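Local coordinates for protein Hep_Hag family (Burkholderia pseudomallei, PDB 3S6L) that forms a trimeric, YadA-like head domain of the autotransporter adhesin BoaA and probably mediates attachment of the bacterium to host epithelial cells, at residues Thr52-His64 / Ala67-Ser79; Gln98-Leu110 / His113-Gly125. All coordinates share one frame; numbering follows the deposited sequence.

Interaction 1: residues Thr52-His64 / Ala67-Ser79. With ZN (zinc ion), chain Q.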
loop_
_atom_site.group_PDB
_atom_site.type_symbol
_atom_site.label_atom_id
_atom_site.label_comp_id
_atom_site.label_asym_id
_atom_site.label_seq_id
_atom_site.Cartn_x
_atom_site.Cartn_y
_atom_site.Cartn_z
ATOM N N THR A 52 -13.639 1.314 8.404
ATOM C CA THR A 52 -13.885 0.246 7.429
ATOM C C THR A 52 -13.047 -0.967 7.791
ATOM O O THR A 52 -11.824 -0.876 7.859
ATOM C CB THR A 52 -13.525 0.704 6.006
ATOM O OG1 THR A 52 -14.282 1.878 5.656
ATOM C CG2 THR A 52 -13.780 -0.405 4.982
ATOM N N ALA A 53 -13.709 -2.091 8.046
ATOM C CA ALA A 53 -13.045 -3.347 8.434
ATOM C C ALA A 53 -13.467 -4.463 7.493
ATOM O O ALA A 53 -14.666 -4.671 7.253
ATOM C CB ALA A 53 -13.417 -3.734 9.879
ATOM N N LEU A 54 -12.499 -5.190 6.961
ATOM C CA LEU A 54 -12.825 -6.310 6.108
ATOM C C LEU A 54 -11.973 -7.495 6.541
ATOM O O LEU A 54 -10.743 -7.373 6.680
ATOM C CB LEU A 54 -12.525 -5.967 4.637
ATOM C CG LEU A 54 -12.641 -7.166 3.701
ATOM C CD1 LEU A 54 -14.108 -7.467 3.558
ATOM C CD2 LEU A 54 -11.988 -6.961 2.340
ATOM N N GLY A 55 -12.624 -8.629 6.755
ATOM C CA GLY A 55 -11.940 -9.867 7.123
ATOM C C GLY A 55 -12.325 -10.370 8.501
ATOM O O GLY A 55 -12.796 -9.590 9.334
ATOM N N GLN A 56 -12.133 -11.664 8.751
ATOM C CA GLN A 56 -12.520 -12.246 10.051
ATOM C C GLN A 56 -11.641 -11.635 11.169
ATOM O O GLN A 56 -10.443 -11.445 11.010
ATOM C CB GLN A 56 -12.423 -13.790 10.023
ATOM C CG GLN A 56 -13.118 -14.531 11.184
ATOM C CD GLN A 56 -12.307 -14.549 12.476
ATOM O OE1 GLN A 56 -11.068 -14.518 12.466
ATOM N NE2 GLN A 56 -13.009 -14.588 13.602
ATOM N N ALA A 57 -12.257 -11.321 12.290
ATOM C CA ALA A 57 -11.602 -10.597 13.402
ATOM C C ALA A 57 -10.907 -9.261 13.036
ATOM O O ALA A 57 -10.137 -8.729 13.844
ATOM C CB ALA A 57 -10.661 -11.538 14.246
ATOM N N SER A 58 -11.178 -8.708 11.851
ATOM C CA SER A 58 -10.606 -7.405 11.515
ATOM C C SER A 58 -11.180 -6.329 12.443
ATOM O O SER A 58 -12.335 -6.424 12.933
ATOM C CB SER A 58 -10.808 -7.043 10.030
ATOM O OG SER A 58 -12.167 -6.972 9.654
ATOM N N ASN A 59 -10.377 -5.302 12.694
ATOM C CA ASN A 59 -10.748 -4.346 13.717
ATOM C C ASN A 59 -10.324 -2.926 13.364
ATOM O O ASN A 59 -9.121 -2.579 13.437
ATOM C CB ASN A 59 -10.190 -4.783 15.084
ATOM C CG ASN A 59 -10.453 -3.755 16.195
ATOM O OD1 ASN A 59 -11.575 -3.363 16.446
ATOM N ND2 ASN A 59 -9.381 -3.317 16.861
ATOM N N ALA A 60 -11.320 -2.110 13.003
ATOM C CA ALA A 60 -11.080 -0.730 12.666
ATOM C C ALA A 60 -11.668 0.164 13.731
ATOM O O ALA A 60 -12.765 0.697 13.559
ATOM C CB ALA A 60 -11.660 -0.402 11.273
ATOM N N SER A 61 -10.925 0.363 14.818
ATOM C CA SER A 61 -11.491 1.052 15.978
ATOM C C SER A 61 -11.039 2.507 16.037
ATOM O O SER A 61 -11.614 3.304 16.763
ATOM C CB SER A 61 -11.145 0.322 17.281
ATOM O OG SER A 61 -9.742 0.334 17.439
ATOM N N GLY A 62 -10.015 2.862 15.275
ATOM C CA GLY A 62 -9.683 4.271 15.174
ATOM C C GLY A 62 -10.747 5.038 14.401
ATOM O O GLY A 62 -11.468 4.479 13.560
ATOM N N ASN A 63 -10.866 6.317 14.694
ATOM C CA ASN A 63 -11.664 7.186 13.858
ATOM C C ASN A 63 -10.945 7.309 12.482
ATOM O O ASN A 63 -9.692 7.430 12.424
ATOM C CB ASN A 63 -11.854 8.550 14.558
ATOM C CG ASN A 63 -12.752 8.454 15.820
ATOM O OD1 ASN A 63 -13.579 7.531 15.982
ATOM N ND2 ASN A 63 -12.608 9.432 16.697
ATOM N N HIS A 64 -11.717 7.242 11.399
ATOM C CA HIS A 64 -11.159 7.270 10.024
ATOM C C HIS A 64 -10.132 6.142 9.778
ATOM O O HIS A 64 -9.159 6.322 9.060
ATOM C CB HIS A 64 -10.599 8.674 9.703
ATOM C CG HIS A 64 -11.578 9.764 10.015
ATOM N ND1 HIS A 64 -11.547 10.475 11.195
ATOM C CD2 HIS A 64 -12.691 10.173 9.361
ATOM C CE1 HIS A 64 -12.564 11.317 11.225
ATOM N NE2 HIS A 64 -13.288 11.136 10.136
ATOM N N ALA A 67 -9.127 -1.248 8.214
ATOM C CA ALA A 67 -8.411 -2.485 8.551
ATOM C C ALA A 67 -8.858 -3.603 7.622
ATOM O O ALA A 67 -10.006 -4.007 7.650
ATOM C CB ALA A 67 -8.634 -2.856 10.048
ATOM N N LEU A 68 -7.967 -4.078 6.761
ATOM C CA LEU A 68 -8.397 -5.009 5.688
ATOM C C LEU A 68 -7.469 -6.199 5.683
ATOM O O LEU A 68 -6.274 -6.047 5.447
ATOM C CB LEU A 68 -8.363 -4.320 4.322
ATOM C CG LEU A 68 -8.902 -2.883 4.223
ATOM C CD1 LEU A 68 -8.621 -2.302 2.823
ATOM C CD2 LEU A 68 -10.402 -2.837 4.535
ATOM N N GLY A 69 -8.016 -7.372 5.963
ATOM C CA GLY A 69 -7.220 -8.569 6.116
ATOM C C GLY A 69 -7.621 -9.247 7.404
ATOM O O GLY A 69 -8.024 -8.565 8.358
ATOM N N GLN A 70 -7.527 -10.579 7.429
ATOM C CA GLN A 70 -7.919 -11.352 8.598
ATOM C C GLN A 70 -7.052 -10.932 9.797
ATOM O O GLN A 70 -5.817 -10.845 9.698
ATOM C CB GLN A 70 -7.804 -12.867 8.319
ATOM C CG GLN A 70 -8.471 -13.781 9.354
ATOM C CD GLN A 70 -7.570 -14.094 10.590
ATOM O OE1 GLN A 70 -6.344 -14.047 10.502
ATOM N NE2 GLN A 70 -8.199 -14.392 11.734
ATOM N N ALA A 71 -7.709 -10.650 10.912
ATOM C CA ALA A 71 -7.032 -10.228 12.123
ATOM C C ALA A 71 -6.233 -8.932 11.956
ATOM O O ALA A 71 -5.375 -8.666 12.749
ATOM C CB ALA A 71 -6.137 -11.403 12.742
ATOM N N SER A 72 -6.521 -8.097 10.957
ATOM C CA SER A 72 -5.814 -6.803 10.904
ATOM C C SER A 72 -6.375 -5.844 11.961
ATOM O O SER A 72 -7.495 -6.029 12.445
ATOM C CB SER A 72 -5.884 -6.183 9.516
ATOM O OG SER A 72 -7.227 -6.078 9.098
ATOM N N SER A 73 -5.611 -4.823 12.310
ATOM C CA SER A 73 -6.054 -3.878 13.331
ATOM C C SER A 73 -5.567 -2.479 12.985
ATOM O O SER A 73 -4.397 -2.288 12.620
ATOM C CB SER A 73 -5.513 -4.300 14.710
ATOM O OG SER A 73 -5.955 -3.383 15.701
ATOM N N ALA A 74 -6.473 -1.519 13.047
ATOM C CA ALA A 74 -6.157 -0.115 12.824
ATOM C C ALA A 74 -6.846 0.655 13.933
ATOM O O ALA A 74 -7.996 1.034 13.780
ATOM C CB ALA A 74 -6.668 0.352 11.451
ATOM N N SER A 75 -6.147 0.846 15.058
ATOM C CA SER A 75 -6.743 1.425 16.257
ATOM C C SER A 75 -6.333 2.887 16.433
ATOM O O SER A 75 -6.918 3.611 17.252
ATOM C CB SER A 75 -6.392 0.596 17.511
ATOM O OG SER A 75 -5.001 0.652 17.745
ATOM N N GLY A 76 -5.310 3.294 15.695
ATOM C CA GLY A 76 -4.902 4.674 15.689
ATOM C C GLY A 76 -5.887 5.569 14.945
ATOM O O GLY A 76 -6.626 5.121 14.055
ATOM N N SER A 77 -5.899 6.843 15.310
ATOM C CA SER A 77 -6.698 7.835 14.597
ATOM C C SER A 77 -6.165 8.002 13.182
ATOM O O SER A 77 -4.995 8.266 12.986
ATOM C CB SER A 77 -6.661 9.170 15.365
ATOM O OG SER A 77 -7.646 10.050 14.878
ATOM N N GLY A 78 -7.026 7.824 12.185
ATOM C CA GLY A 78 -6.620 8.005 10.773
ATOM C C GLY A 78 -5.593 6.967 10.357
ATOM O O GLY A 78 -4.702 7.246 9.560
ATOM N N SER A 79 -5.719 5.770 10.903
ATOM C CA SER A 79 -4.771 4.684 10.631
ATOM C C SER A 79 -5.320 3.699 9.587
ATOM O O SER A 79 -6.538 3.556 9.420
ATOM C CB SER A 79 -4.472 3.905 11.915
ATOM O OG SER A 79 -5.669 3.288 12.413
HETATM ZN ZN ZN Q . -15.160 12.002 9.583
HETATM O O HOH W 1 -7.505 -7.748 15.212
HETATM O O HOH W 2 -8.927 2.787 18.853
HETATM O O HOH W 3 -8.041 4.868 6.799
HETATM O O HOH W 4 -9.141 11.159 12.839
HETATM O O HOH W 5 -14.411 14.142 10.360
HETATM O O HOH W 6 -14.426 12.699 7.510
#

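Interaction 2: residues Gln98-Leu110 / His113-Gly125. With ZN (zinc ion), chain R; ZN (zinc ion), chain T.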
loop_
_atom_site.group_PDB
_atom_site.type_symbol
_atom_site.label_atom_id
_atom_site.label_comp_id
_atom_site.label_asym_id
_atom_site.label_seq_id
_atom_site.Cartn_x
_atom_site.Cartn_y
_atom_site.Cartn_z
ATOM N N GLN A 98 1.481 -8.416 4.986
ATOM C CA GLN A 98 1.109 -9.330 6.046
ATOM C C GLN A 98 2.011 -9.092 7.271
ATOM O O GLN A 98 3.243 -9.014 7.116
ATOM C CB GLN A 98 1.208 -10.789 5.533
ATOM C CG GLN A 98 0.556 -11.838 6.453
ATOM C CD GLN A 98 1.580 -12.499 7.365
ATOM O OE1 GLN A 98 2.708 -12.744 6.928
ATOM N NE2 GLN A 98 1.196 -12.808 8.635
ATOM N N GLY A 99 1.411 -8.953 8.464
ATOM C CA GLY A 99 2.184 -8.787 9.735
ATOM C C GLY A 99 2.985 -7.490 9.813
ATOM O O GLY A 99 3.924 -7.365 10.617
ATOM N N ALA A 100 2.648 -6.522 8.955
ATOM C CA ALA A 100 3.328 -5.239 8.937
ATOM C C ALA A 100 2.796 -4.441 10.128
ATOM O O ALA A 100 1.626 -4.559 10.475
ATOM C CB ALA A 100 3.053 -4.488 7.634
ATOM N N LEU A 101 3.650 -3.632 10.744
ATOM C CA LEU A 101 3.218 -2.837 11.911
ATOM C C LEU A 101 3.724 -1.400 11.775
ATOM O O LEU A 101 4.921 -1.180 11.625
ATOM C CB LEU A 101 3.692 -3.450 13.237
ATOM C CG LEU A 101 3.397 -2.666 14.524
ATOM C CD1 LEU A 101 1.892 -2.705 14.898
ATOM C CD2 LEU A 101 4.262 -3.175 15.707
ATOM N N ALA A 102 2.808 -0.441 11.764
ATOM C CA ALA A 102 3.185 0.951 11.751
ATOM C C ALA A 102 2.663 1.486 13.081
ATOM O O ALA A 102 1.478 1.797 13.211
ATOM C CB ALA A 102 2.527 1.675 10.555
ATOM N N SER A 103 3.547 1.559 14.070
ATOM C CA SER A 103 3.111 1.859 15.427
ATOM C C SER A 103 3.453 3.289 15.825
ATOM O O SER A 103 2.793 3.831 16.660
ATOM C CB SER A 103 3.701 0.874 16.430
ATOM O OG SER A 103 5.096 0.926 16.313
ATOM N N GLY A 104 4.493 3.875 15.222
ATOM C CA GLY A 104 4.862 5.268 15.478
ATOM C C GLY A 104 3.764 6.206 14.994
ATOM O O GLY A 104 3.048 5.907 14.016
ATOM N N THR A 105 3.596 7.327 15.695
ATOM C CA THR A 105 2.772 8.422 15.154
ATOM C C THR A 105 3.270 8.764 13.744
ATOM O O THR A 105 4.471 8.970 13.541
ATOM C CB THR A 105 2.875 9.657 16.084
ATOM O OG1 THR A 105 2.351 9.301 17.377
ATOM C CG2 THR A 105 2.118 10.873 15.524
ATOM N N ASP A 106 2.362 8.804 12.762
ATOM C CA ASP A 106 2.717 9.261 11.416
ATOM C C ASP A 106 3.740 8.360 10.750
ATOM O O ASP A 106 4.557 8.822 9.931
ATOM C CB ASP A 106 3.255 10.708 11.467
ATOM C CG ASP A 106 2.155 11.729 11.652
ATOM O OD1 ASP A 106 0.985 11.428 11.344
ATOM O OD2 ASP A 106 2.468 12.849 12.097
ATOM N N SER A 107 3.699 7.074 11.096
ATOM C CA SER A 107 4.625 6.113 10.520
ATOM C C SER A 107 3.977 5.337 9.356
ATOM O O SER A 107 2.773 5.323 9.207
ATOM C CB SER A 107 5.136 5.157 11.609
ATOM O OG SER A 107 4.087 4.299 12.040
ATOM N N THR A 108 4.795 4.676 8.550
ATOM C CA THR A 108 4.324 4.028 7.350
ATOM C C THR A 108 5.186 2.803 7.171
ATOM O O THR A 108 6.425 2.913 7.052
ATOM C CB THR A 108 4.449 4.983 6.115
ATOM O OG1 THR A 108 3.775 6.217 6.400
ATOM C CG2 THR A 108 3.850 4.363 4.863
ATOM N N ALA A 109 4.543 1.639 7.211
ATOM C CA ALA A 109 5.227 0.349 7.099
ATOM C C ALA A 109 4.760 -0.348 5.846
ATOM O O ALA A 109 3.579 -0.720 5.756
ATOM C CB ALA A 109 4.954 -0.533 8.341
ATOM N N LEU A 110 5.684 -0.547 4.900
ATOM C CA LEU A 110 5.366 -1.088 3.570
ATOM C C LEU A 110 6.152 -2.362 3.262
ATOM O O LEU A 110 7.326 -2.307 2.878
ATOM C CB LEU A 110 5.646 -0.001 2.517
ATOM C CG LEU A 110 4.863 1.310 2.723
ATOM C CD1 LEU A 110 5.410 2.385 1.840
ATOM C CD2 LEU A 110 3.391 1.142 2.457
ATOM N N HIS A 113 5.913 -8.047 7.418
ATOM C CA HIS A 113 6.740 -8.045 8.643
ATOM C C HIS A 113 7.699 -6.855 8.754
ATOM O O HIS A 113 8.720 -6.938 9.463
ATOM C CB HIS A 113 7.493 -9.386 8.828
ATOM C CG HIS A 113 6.587 -10.578 8.850
ATOM N ND1 HIS A 113 5.857 -10.942 9.967
ATOM C CD2 HIS A 113 6.267 -11.469 7.883
ATOM C CE1 HIS A 113 5.134 -12.011 9.690
ATOM N NE2 HIS A 113 5.369 -12.354 8.434
ATOM N N SER A 114 7.366 -5.752 8.093
ATOM C CA SER A 114 8.099 -4.501 8.279
ATOM C C SER A 114 7.534 -3.824 9.528
ATOM O O SER A 114 6.369 -4.027 9.858
ATOM C CB SER A 114 7.922 -3.568 7.086
ATOM O OG SER A 114 6.525 -3.269 6.910
ATOM N N THR A 115 8.356 -3.028 10.205
ATOM C CA THR A 115 7.966 -2.360 11.451
ATOM C C THR A 115 8.435 -0.896 11.374
ATOM O O THR A 115 9.635 -0.622 11.271
ATOM C CB THR A 115 8.583 -3.054 12.732
ATOM O OG1 THR A 115 8.204 -4.447 12.780
ATOM C CG2 THR A 115 8.127 -2.350 14.059
ATOM N N ALA A 116 7.490 0.026 11.355
ATOM C CA ALA A 116 7.815 1.448 11.418
ATOM C C ALA A 116 7.428 1.903 12.806
ATOM O O ALA A 116 6.248 2.211 13.074
ATOM C CB ALA A 116 7.086 2.247 10.362
ATOM N N ALA A 117 8.433 1.929 13.684
ATOM C CA ALA A 117 8.187 2.068 15.100
ATOM C C ALA A 117 8.346 3.500 15.601
ATOM O O ALA A 117 7.636 3.916 16.499
ATOM C CB ALA A 117 9.090 1.090 15.896
ATOM N N ALA A 118 9.293 4.242 15.029
ATOM C CA ALA A 118 9.636 5.586 15.510
ATOM C C ALA A 118 8.644 6.600 14.927
ATOM O O ALA A 118 8.108 6.345 13.861
ATOM C CB ALA A 118 11.070 5.939 15.122
ATOM N N PRO A 119 8.388 7.735 15.622
ATOM C CA PRO A 119 7.473 8.756 15.061
ATOM C C PRO A 119 7.984 9.256 13.726
ATOM O O PRO A 119 9.190 9.445 13.577
ATOM C CB PRO A 119 7.548 9.902 16.073
ATOM C CG PRO A 119 8.834 9.607 16.909
ATOM C CD PRO A 119 8.880 8.112 16.961
ATOM N N ASN A 120 7.083 9.435 12.758
ATOM C CA ASN A 120 7.417 10.069 11.495
ATOM C C ASN A 120 8.426 9.280 10.648
ATOM O O ASN A 120 9.150 9.857 9.813
ATOM C CB ASN A 120 7.916 11.514 11.738
ATOM C CG ASN A 120 7.654 12.432 10.549
ATOM O OD1 ASN A 120 6.563 12.393 9.933
ATOM N ND2 ASN A 120 8.653 13.270 10.215
ATOM N N SER A 121 8.456 7.964 10.863
ATOM C CA SER A 121 9.386 7.096 10.157
ATOM C C SER A 121 8.678 6.261 9.136
ATOM O O SER A 121 7.440 6.194 9.143
ATOM C CB SER A 121 10.109 6.172 11.116
ATOM O OG SER A 121 9.212 5.252 11.708
ATOM N N ALA A 122 9.466 5.644 8.253
ATOM C CA ALA A 122 8.962 4.684 7.301
ATOM C C ALA A 122 9.869 3.477 7.166
ATOM O O ALA A 122 11.101 3.594 7.182
ATOM C CB ALA A 122 8.733 5.342 5.905
ATOM N N ALA A 123 9.242 2.322 6.993
ATOM C CA ALA A 123 9.966 1.077 6.784
ATOM C C ALA A 123 9.526 0.548 5.442
ATOM O O ALA A 123 8.319 0.313 5.245
ATOM C CB ALA A 123 9.642 0.080 7.895
ATOM N N ILE A 124 10.484 0.388 4.525
ATOM C CA ILE A 124 10.217 -0.079 3.153
ATOM C C ILE A 124 10.885 -1.438 2.938
ATOM O O ILE A 124 12.110 -1.574 3.087
ATOM C CB ILE A 124 10.807 0.902 2.097
ATOM C CG1 ILE A 124 10.327 2.338 2.295
ATOM C CG2 ILE A 124 10.502 0.466 0.691
ATOM C CD1 ILE A 124 8.833 2.481 2.316
ATOM N N GLY A 125 10.095 -2.445 2.582
ATOM C CA GLY A 125 10.658 -3.740 2.237
ATOM C C GLY A 125 10.328 -4.759 3.302
ATOM O O GLY A 125 10.131 -4.399 4.457
HETATM ZN ZN ZN R . 4.180 -13.941 7.802
HETATM ZN ZN ZN T . -0.581 12.525 12.776
HETATM O O HOH W 7 6.175 -6.278 12.035
HETATM O O HOH W 8 5.524 7.904 7.739
HETATM O O HOH W 9 -1.061 13.076 14.782
#

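Interaction 1: residues Thr52-His64 / Ala67-Ser79
Gln56 and Gln70 occupy equivalent places in successive coils and run side by side in the same direction, so Gln70 can be followed outward atom by atom. Its CB stands 4.0 Å from Gln56 O, the carbonyl that also accepts the backbone N-H of Ala71. Its CG, anti to the backbone N (chi1 -167°), moves in to 3.5 Å from Gln56 O and lies 4.0 Å from Gln56 CB. The bend at chi2 then turns the amide alongside that of Gln56. At the tip, Gln70 NE2 donates to Gln56 OE1 over 3.0 Å; the two amide planes are 13° apart, and Gln56 OE1 lies in the amide plane of Gln70. Gln70 OE1 takes a hydrogen bond from Gln84 NE2 one coil further on, which fixes the flip of the amide.

Inside the coil, Ala67 CB rests 3.4 Å from Asn59 O and 4.1 Å from Ala60 CB, both just past the turn Gly55-Ser58. At the far end the His64 ring leads outward, and its NE2 binds a zinc ion at 2.1 Å, joined there by Asp50 and two waters.

Strand 52-54 lies parallel to strand 66-68 in the long sheet, with strands 38-40 and 80-82 flanking the pair; on the face away from Ala67, Leu68 meets Leu68 of the second subunit and Leu54 of the third.

Interaction 2: residues Gln98-Leu110 / His113-Gly125
With CG anti to the backbone N (chi1 -168°) and the chain bent at chi2, Gln98 extends beside His113, whose ring swings back toward it because CG sits next to the backbone N (chi1 -56°). Gln98 OE1 and His113 NE2 each bind the same zinc ion at 2.1 Å. The amide and the imidazole stand 78° apart, nearly perpendicular, and the zinc ion, not a hydrogen bond, links OE1 to NE2. Gln98 O lies over the centre of one ring face while accepting the backbone N-H of His113. The other end of the amide is held too: Gln98 NE2 donates to Gln84 OE1 in the preceding coil.

The interior here is lined by small side chains. Ala116 CB lies 3.4 Å from Thr108 O and 4.0 Å from Ala109 CB, joining the two walls. Ala116 O takes two bonds from the bend of the preceding coil, from Ser103 N and, in its carbonyl plane on a lone pair, from Gly104 N. In the turn that follows Ser103, Ser107 OG folds back to Gly104 O at 2.8 Å, reaching it from the same face as Ser107 N.

On the outer face of strands 108-110 and 122-124, Leu110 and Ile124 run side by side, their CD1 atoms a tight 3.5 Å apart. Each also packs against its own counterpart in both other subunits, which places the pair at the trimer interface. At the end of the coil away from the Gln98-His113 zinc, Asp106 OD1 and a water bind a second zinc ion. Parallel strands stacked coil upon coil, with a small-residue interior and an aliphatic face turned to the trimer axis, are the hallmark of the left-handed beta-roll of YadA-like heads.

Each interaction joins two successive coils of the same roll, their centres about 16 Å apart, and both contribute parallel strands to the same long sheet. Each is largely buried, with alanines filling the interior and aliphatic side chains turned to the other subunits, while metal binding is left to the bends at the rim. The chemistry at those rims differs. In 52-64 / 67-79 the paired glutamines bond directly to each other, and the zinc ion is reached by one segment alone; in 98-110 / 113-125 one zinc ion bridges the two segments and another is bound from 98-110 alone. Interaction 2 also pairs strands 101-102 and 115-116 on the other wall of the roll.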